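Local structure of neck and C-terminal motor domain of Kar3 (Candida glabrata, 4GKR) at residues V132-D144 and V209-K221. The protein is a kinesin-14 motor with a neck, which binds ADP and magnesium and probably uses ATP hydrolysis to move along microtubules in mitosis. Sequence-based numbering, arbitrary orientation.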
ATOM      1  N   VAL A 132       1.858  -4.788   6.842  1.00 30.35           N
ATOM      2  CA  VAL A 132       3.260  -4.639   7.280  1.00 29.94           C
ATOM      3  C   VAL A 132       3.756  -5.812   8.163  1.00 31.40           C
ATOM      4  O   VAL A 132       4.677  -6.529   7.768  1.00 32.64           O
ATOM      5  CB  VAL A 132       3.538  -3.251   7.911  1.00 29.36           C
ATOM      6  CG1 VAL A 132       4.877  -3.231   8.634  1.00 29.82           C
ATOM      7  CG2 VAL A 132       3.459  -2.158   6.859  1.00 26.46           C
ATOM      8  N   PRO A 133       3.148  -6.043   9.341  1.00 32.13           N
ATOM      9  CA  PRO A 133       3.645  -7.236  10.067  1.00 33.09           C
ATOM     10  C   PRO A 133       3.528  -8.552   9.280  1.00 33.47           C
ATOM     11  O   PRO A 133       4.418  -9.388   9.364  1.00 34.90           O
ATOM     12  CB  PRO A 133       2.787  -7.286  11.328  1.00 33.40           C
ATOM     13  CG  PRO A 133       1.649  -6.372  11.075  1.00 33.02           C
ATOM     14  CD  PRO A 133       2.133  -5.314  10.120  1.00 31.76           C
ATOM     15  N   ALA A 134       2.467  -8.731   8.506  1.00 32.96           N
ATOM     16  CA  ALA A 134       2.310  -9.960   7.723  1.00 33.65           C
ATOM     17  C   ALA A 134       3.411 -10.095   6.662  1.00 33.37           C
ATOM     18  O   ALA A 134       3.975 -11.177   6.476  1.00 35.09           O
ATOM     19  CB  ALA A 134       0.945 -10.007   7.071  1.00 32.88           C
ATOM     20  N   THR A 135       3.712  -8.994   5.979  1.00 30.74           N
ATOM     21  CA  THR A 135       4.725  -9.000   4.969  1.00 29.97           C
ATOM     22  C   THR A 135       6.044  -9.376   5.586  1.00 31.66           C
ATOM     23  O   THR A 135       6.703 -10.290   5.098  1.00 32.48           O
ATOM     24  CB  THR A 135       4.812  -7.636   4.285  1.00 28.36           C
ATOM     25  OG1 THR A 135       3.620  -7.443   3.516  1.00 28.34           O
ATOM     26  CG2 THR A 135       6.003  -7.552   3.360  1.00 27.32           C
ATOM     27  N   ILE A 136       6.424  -8.696   6.669  1.00 32.63           N
ATOM     28  CA  ILE A 136       7.707  -8.968   7.319  1.00 34.43           C
ATOM     29  C   ILE A 136       7.794 -10.446   7.689  1.00 36.33           C
ATOM     30  O   ILE A 136       8.781 -11.120   7.389  1.00 36.67           O
ATOM     31  CB  ILE A 136       7.966  -8.050   8.532  1.00 35.23           C
ATOM     32  CG1 ILE A 136       8.435  -6.668   8.045  1.00 34.16           C
ATOM     33  CG2 ILE A 136       9.018  -8.651   9.460  1.00 37.01           C
ATOM     34  CD1 ILE A 136       8.171  -5.509   8.995  1.00 33.32           C
ATOM     35  N   ASN A 137       6.734 -10.963   8.282  1.00 38.15           N
ATOM     36  CA  ASN A 137       6.715 -12.375   8.663  1.00 41.34           C
ATOM     37  C   ASN A 137       6.841 -13.340   7.482  1.00 40.53           C
ATOM     38  O   ASN A 137       7.567 -14.338   7.549  1.00 42.23           O
ATOM     39  CB  ASN A 137       5.450 -12.692   9.435  1.00 44.49           C
ATOM     40  CG  ASN A 137       5.662 -13.794  10.428  1.00 50.93           C
ATOM     41  OD1 ASN A 137       6.522 -13.686  11.322  1.00 56.01           O
ATOM     42  ND2 ASN A 137       4.901 -14.883  10.279  1.00 52.62           N
ATOM     43  N   HIS A 138       6.142 -13.022   6.399  1.00 37.73           N
ATOM     44  CA  HIS A 138       6.134 -13.847   5.221  1.00 37.70           C
ATOM     45  C   HIS A 138       7.509 -13.924   4.628  1.00 38.31           C
ATOM     46  O   HIS A 138       7.961 -14.996   4.217  1.00 38.42           O
ATOM     47  CB  HIS A 138       5.145 -13.278   4.214  1.00 36.87           C
ATOM     48  CG  HIS A 138       4.803 -14.227   3.113  1.00 38.02           C
ATOM     49  ND1 HIS A 138       3.949 -15.260   3.289  1.00 39.94           N
ATOM     50  CD2 HIS A 138       5.263 -14.309   1.802  1.00 37.77           C
ATOM     51  CE1 HIS A 138       3.854 -15.963   2.139  1.00 40.68           C
ATOM     52  NE2 HIS A 138       4.656 -15.377   1.228  1.00 39.98           N
ATOM     53  N   ILE A 139       8.195 -12.782   4.606  1.00 37.54           N
ATOM     54  CA  ILE A 139       9.537 -12.693   4.063  1.00 38.32           C
ATOM     55  C   ILE A 139      10.538 -13.537   4.840  1.00 40.88           C
ATOM     56  O   ILE A 139      11.422 -14.139   4.242  1.00 42.54           O
ATOM     57  CB  ILE A 139       9.981 -11.235   3.967  1.00 37.70           C
ATOM     58  CG1 ILE A 139       9.352 -10.599   2.734  1.00 36.43           C
ATOM     59  CG2 ILE A 139      11.493 -11.093   3.888  1.00 38.45           C
ATOM     60  CD1 ILE A 139       9.311  -9.088   2.845  1.00 35.84           C
ATOM     61  N   PHE A 140      10.391 -13.616   6.157  1.00 42.44           N
ATOM     62  CA  PHE A 140      11.291 -14.439   6.951  1.00 44.62           C
ATOM     63  C   PHE A 140      11.161 -15.919   6.644  1.00 45.52           C
ATOM     64  O   PHE A 140      12.173 -16.617   6.555  1.00 46.71           O
ATOM     65  CB  PHE A 140      11.126 -14.180   8.447  1.00 48.39           C
ATOM     66  CG  PHE A 140      11.858 -12.962   8.932  1.00 51.60           C
ATOM     67  CD1 PHE A 140      12.764 -12.300   8.109  1.00 52.13           C
ATOM     68  CD2 PHE A 140      11.661 -12.483  10.218  1.00 55.20           C
ATOM     69  CE1 PHE A 140      13.442 -11.168   8.552  1.00 54.09           C
ATOM     70  CE2 PHE A 140      12.340 -11.354  10.670  1.00 56.70           C
ATOM     71  CZ  PHE A 140      13.232 -10.693   9.836  1.00 55.10           C
ATOM     72  N   SER A 141       9.924 -16.398   6.494  1.00 44.21           N
ATOM     73  CA  SER A 141       9.669 -17.767   6.050  1.00 44.40           C
ATOM     74  C   SER A 141      10.497 -18.128   4.839  1.00 43.91           C
ATOM     75  O   SER A 141      11.167 -19.150   4.813  1.00 45.43           O
ATOM     76  CB  SER A 141       8.214 -17.940   5.670  1.00 43.83           C
ATOM     77  OG  SER A 141       7.458 -18.224   6.807  1.00 46.37           O
ATOM     78  N   TRP A 142      10.428 -17.283   3.820  1.00 41.63           N
ATOM     79  CA  TRP A 142      11.155 -17.544   2.601  1.00 41.84           C
ATOM     80  C   TRP A 142      12.639 -17.475   2.782  1.00 42.75           C
ATOM     81  O   TRP A 142      13.357 -18.286   2.209  1.00 44.60           O
ATOM     82  CB  TRP A 142      10.632 -16.684   1.459  1.00 39.38           C
ATOM     83  CG  TRP A 142       9.265 -17.159   1.071  1.00 39.02           C
ATOM     84  CD1 TRP A 142       8.056 -16.537   1.321  1.00 38.11           C
ATOM     85  CD2 TRP A 142       8.912 -18.425   0.411  1.00 40.27           C
ATOM     86  NE1 TRP A 142       7.009 -17.298   0.853  1.00 38.88           N
ATOM     87  CE2 TRP A 142       7.454 -18.435   0.296  1.00 39.94           C
ATOM     88  CE3 TRP A 142       9.631 -19.481  -0.109  1.00 42.49           C
ATOM     89  CZ2 TRP A 142       6.765 -19.475  -0.297  1.00 41.71           C
ATOM     90  CZ3 TRP A 142       8.929 -20.537  -0.706  1.00 44.41           C
ATOM     91  CH2 TRP A 142       7.528 -20.535  -0.789  1.00 44.12           C
ATOM     92  N   ILE A 143      13.104 -16.542   3.607  1.00 41.76           N
ATOM     93  CA  ILE A 143      14.513 -16.475   3.945  1.00 43.64           C
ATOM     94  C   ILE A 143      14.967 -17.769   4.600  1.00 47.03           C
ATOM     95  O   ILE A 143      15.967 -18.351   4.176  1.00 49.48           O
ATOM     96  CB  ILE A 143      14.850 -15.248   4.827  1.00 42.90           C
ATOM     97  CG1 ILE A 143      15.122 -14.025   3.963  1.00 40.89           C
ATOM     98  CG2 ILE A 143      16.099 -15.469   5.669  1.00 44.50           C
ATOM     99  CD1 ILE A 143      14.099 -13.780   2.881  1.00 39.65           C
ATOM    100  N   ASP A 144      14.241 -18.229   5.614  1.00 48.55           N
ATOM    101  CA  ASP A 144      14.610 -19.474   6.288  1.00 52.35           C
ATOM    102  C   ASP A 144      14.787 -20.571   5.259  1.00 52.41           C
ATOM    103  O   ASP A 144      15.809 -21.244   5.236  1.00 54.69           O
ATOM    104  CB  ASP A 144      13.578 -19.891   7.343  1.00 56.41           C
ATOM    105  CG  ASP A 144      13.589 -18.985   8.590  1.00 60.48           C
ATOM    106  OD1 ASP A 144      14.459 -18.072   8.670  1.00 62.32           O
ATOM    107  OD2 ASP A 144      12.715 -19.187   9.488  1.00 62.55           O
ATOM    108  N   VAL A 209      18.263  -2.496  10.906  1.00 56.54           N
ATOM    109  CA  VAL A 209      18.557  -3.840  10.399  1.00 56.13           C
ATOM    110  C   VAL A 209      17.688  -4.875  11.123  1.00 56.72           C
ATOM    111  O   VAL A 209      17.793  -5.027  12.342  1.00 59.55           O
ATOM    112  CB  VAL A 209      20.045  -4.208  10.586  1.00 58.14           C
ATOM    113  CG1 VAL A 209      20.265  -5.692  10.331  1.00 58.41           C
ATOM    114  CG2 VAL A 209      20.936  -3.367   9.680  1.00 57.70           C
ATOM    115  N   LEU A 210      16.833  -5.575  10.379  1.00 55.51           N
ATOM    116  CA  LEU A 210      15.980  -6.632  10.949  1.00 55.95           C
ATOM    117  C   LEU A 210      16.745  -7.958  11.067  1.00 59.34           C
ATOM    118  O   LEU A 210      16.789  -8.765  10.134  1.00 60.72           O
ATOM    119  CB  LEU A 210      14.677  -6.775  10.158  1.00 51.67           C
ATOM    120  CG  LEU A 210      13.820  -5.500  10.090  1.00 50.41           C
ATOM    121  CD1 LEU A 210      12.623  -5.678   9.174  1.00 48.91           C
ATOM    122  CD2 LEU A 210      13.345  -5.041  11.459  1.00 51.21           C
ATOM    123  N   ASP A 211      17.371  -8.151  12.225  1.00 62.56           N
ATOM    124  CA  ASP A 211      18.299  -9.253  12.436  1.00 66.65           C
ATOM    125  C   ASP A 211      17.575 -10.515  12.882  1.00 68.00           C
ATOM    126  O   ASP A 211      18.062 -11.623  12.654  1.00 69.73           O
ATOM    127  CB  ASP A 211      19.364  -8.864  13.470  1.00 69.03           C
ATOM    128  N   SER A 212      16.415 -10.337  13.513  1.00 66.16           N
ATOM    129  CA  SER A 212      15.702 -11.434  14.159  1.00 66.67           C
ATOM    130  C   SER A 212      14.205 -11.161  14.294  1.00 65.14           C
ATOM    131  O   SER A 212      13.753 -10.018  14.151  1.00 62.75           O
ATOM    132  CB  SER A 212      16.313 -11.721  15.546  1.00 70.17           C
ATOM    133  OG  SER A 212      15.989 -10.720  16.502  1.00 69.41           O
ATOM    134  N   ARG A 213      13.441 -12.217  14.575  1.00 66.30           N
ATOM    135  CA  ARG A 213      12.018 -12.077  14.890  1.00 66.61           C
ATOM    136  C   ARG A 213      11.816 -11.293  16.197  1.00 67.47           C
ATOM    137  O   ARG A 213      10.831 -10.570  16.345  1.00 65.95           O
ATOM    138  CB  ARG A 213      11.309 -13.442  14.898  1.00 67.93           C
ATOM    139  CG  ARG A 213      10.977 -13.946  13.492  1.00 66.08           C
ATOM    140  CD  ARG A 213      10.202 -15.257  13.480  1.00 66.64           C
ATOM    141  NE  ARG A 213      10.046 -15.798  12.120  1.00 66.51           N
ATOM    142  CZ  ARG A 213      10.940 -16.574  11.491  1.00 67.87           C
ATOM    143  NH1 ARG A 213      12.082 -16.915  12.076  1.00 70.61           N
ATOM    144  NH2 ARG A 213      10.701 -17.012  10.261  1.00 65.58           N
ATOM    145  N   ASP A 214      12.774 -11.415  17.117  1.00 69.90           N
ATOM    146  CA  ASP A 214      12.825 -10.574  18.312  1.00 70.80           C
ATOM    147  C   ASP A 214      13.006  -9.096  17.925  1.00 67.84           C
ATOM    148  O   ASP A 214      12.194  -8.251  18.307  1.00 67.79           O
ATOM    149  CB  ASP A 214      13.931 -11.048  19.271  1.00 74.17           C
ATOM    150  N   THR A 215      14.045  -8.795  17.146  1.00 65.62           N
ATOM    151  CA  THR A 215      14.287  -7.429  16.643  1.00 63.76           C
ATOM    152  C   THR A 215      13.073  -6.795  15.919  1.00 60.44           C
ATOM    153  O   THR A 215      12.755  -5.624  16.138  1.00 60.09           O
ATOM    154  CB  THR A 215      15.534  -7.356  15.728  1.00 63.18           C
ATOM    155  OG1 THR A 215      16.676  -7.910  16.398  1.00 65.52           O
ATOM    156  CG2 THR A 215      15.830  -5.914  15.342  1.00 61.51           C
ATOM    157  N   VAL A 216      12.403  -7.572  15.071  1.00 57.64           N
ATOM    158  CA  VAL A 216      11.181  -7.125  14.398  1.00 54.29           C
ATOM    159  C   VAL A 216      10.107  -6.754  15.426  1.00 56.11           C
ATOM    160  O   VAL A 216       9.560  -5.649  15.393  1.00 54.80           O
ATOM    161  CB  VAL A 216      10.645  -8.214  13.429  1.00 52.04           C
ATOM    162  CG1 VAL A 216       9.198  -7.963  13.032  1.00 48.27           C
ATOM    163  CG2 VAL A 216      11.527  -8.320  12.200  1.00 50.51           C
ATOM    164  N   ASP A 217       9.824  -7.684  16.341  1.00 59.48           N
ATOM    165  CA  ASP A 217       8.753  -7.524  17.326  1.00 61.93           C
ATOM    166  C   ASP A 217       8.907  -6.253  18.150  1.00 63.50           C
ATOM    167  O   ASP A 217       7.912  -5.594  18.436  1.00 63.64           O
ATOM    168  CB  ASP A 217       8.668  -8.742  18.247  1.00 65.10           C
ATOM    169  N   LYS A 218      10.145  -5.907  18.512  1.00 64.93           N
ATOM    170  CA  LYS A 218      10.420  -4.664  19.245  1.00 67.74           C
ATOM    171  C   LYS A 218      10.023  -3.430  18.432  1.00 65.29           C
ATOM    172  O   LYS A 218       9.297  -2.571  18.924  1.00 67.15           O
ATOM    173  CB  LYS A 218      11.887  -4.580  19.695  1.00 70.37           C
ATOM    174  N   VAL A 219      10.475  -3.363  17.184  1.00 62.88           N
ATOM    175  CA  VAL A 219      10.153  -2.240  16.290  1.00 61.05           C
ATOM    176  C   VAL A 219       8.647  -2.013  16.092  1.00 60.60           C
ATOM    177  O   VAL A 219       8.174  -0.879  16.190  1.00 60.72           O
ATOM    178  CB  VAL A 219      10.854  -2.397  14.924  1.00 58.99           C
ATOM    179  CG1 VAL A 219      10.461  -1.281  13.957  1.00 55.34           C
ATOM    180  CG2 VAL A 219      12.366  -2.441  15.117  1.00 60.59           C
ATOM    181  N   LEU A 220       7.905  -3.086  15.816  1.00 62.13           N
ATOM    182  CA  LEU A 220       6.451  -2.996  15.585  1.00 62.56           C
ATOM    183  C   LEU A 220       5.624  -2.770  16.870  1.00 66.70           C
ATOM    184  O   LEU A 220       4.638  -2.022  16.851  1.00 67.54           O
ATOM    185  CB  LEU A 220       5.927  -4.218  14.820  1.00 60.01           C
ATOM    186  CG  LEU A 220       6.482  -4.560  13.426  1.00 57.68           C
ATOM    187  CD1 LEU A 220       5.924  -5.903  12.978  1.00 55.23           C
ATOM    188  CD2 LEU A 220       6.191  -3.485  12.388  1.00 52.88           C
ATOM    189  N   LYS A 221       6.022  -3.406  17.974  1.00 69.27           N
ATOM    190  CA  LYS A 221       5.370  -3.174  19.271  1.00 72.27           C
ATOM    191  C   LYS A 221       5.512  -1.705  19.659  1.00 73.32           C
ATOM    192  O   LYS A 221       4.590  -1.117  20.245  1.00 74.73           O
ATOM    193  CB  LYS A 221       5.937  -4.083  20.375  1.00 73.53           C
TER
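Arg213 NH2 donates to Asp144 OD2 at 3.1 Å, the hydrogen bond of a salt bridge between two nearly antiparallel helices. The N-H points fairly straight at the oxygen (159°) and OD2 lies near the guanidinium plane, but NH2 comes to OD2 from above the plane of the Asp144 carboxylate. Arg213 gets there with its chain extended from CG to NE, running along the Phe140 side chain in the opposite sense. The Arg213 side chain sits as a knob in the hole formed by Phe140, Asp144, Asn137 and Ser141, with Phe140 CB over one face of the guanidinium. The Phe140 ring stands steeply to the guanidinium, 74° between planes, and Phe140 CE2 packs 3.5 Å from Val216 CG2. Val216 also meets the next turn back: its CG1, anti to the backbone N (chi1 163°), lies 3.6 Å from Ile136 CG2. At the far end Leu220 splits its branches, CD1 going to Pro133 CB at 3.8 Å and CD2 to Val132 CG1 at 4.0 Å. Ser212 N-caps helix 213-222, its OG accepting from Thr215 N at 2.8 Å. This is packing on one flank of the kinesin motor domain, with the side chain of Pro133 about 12 Å from the bound ADP. Helix 131-147 lies between helix 213-222 and the central sheet: Ile136 also touches Phe245 and Ile247 of strand 242-252, while Phe140 and Leu210 both rest on Val155 of strand 152-163.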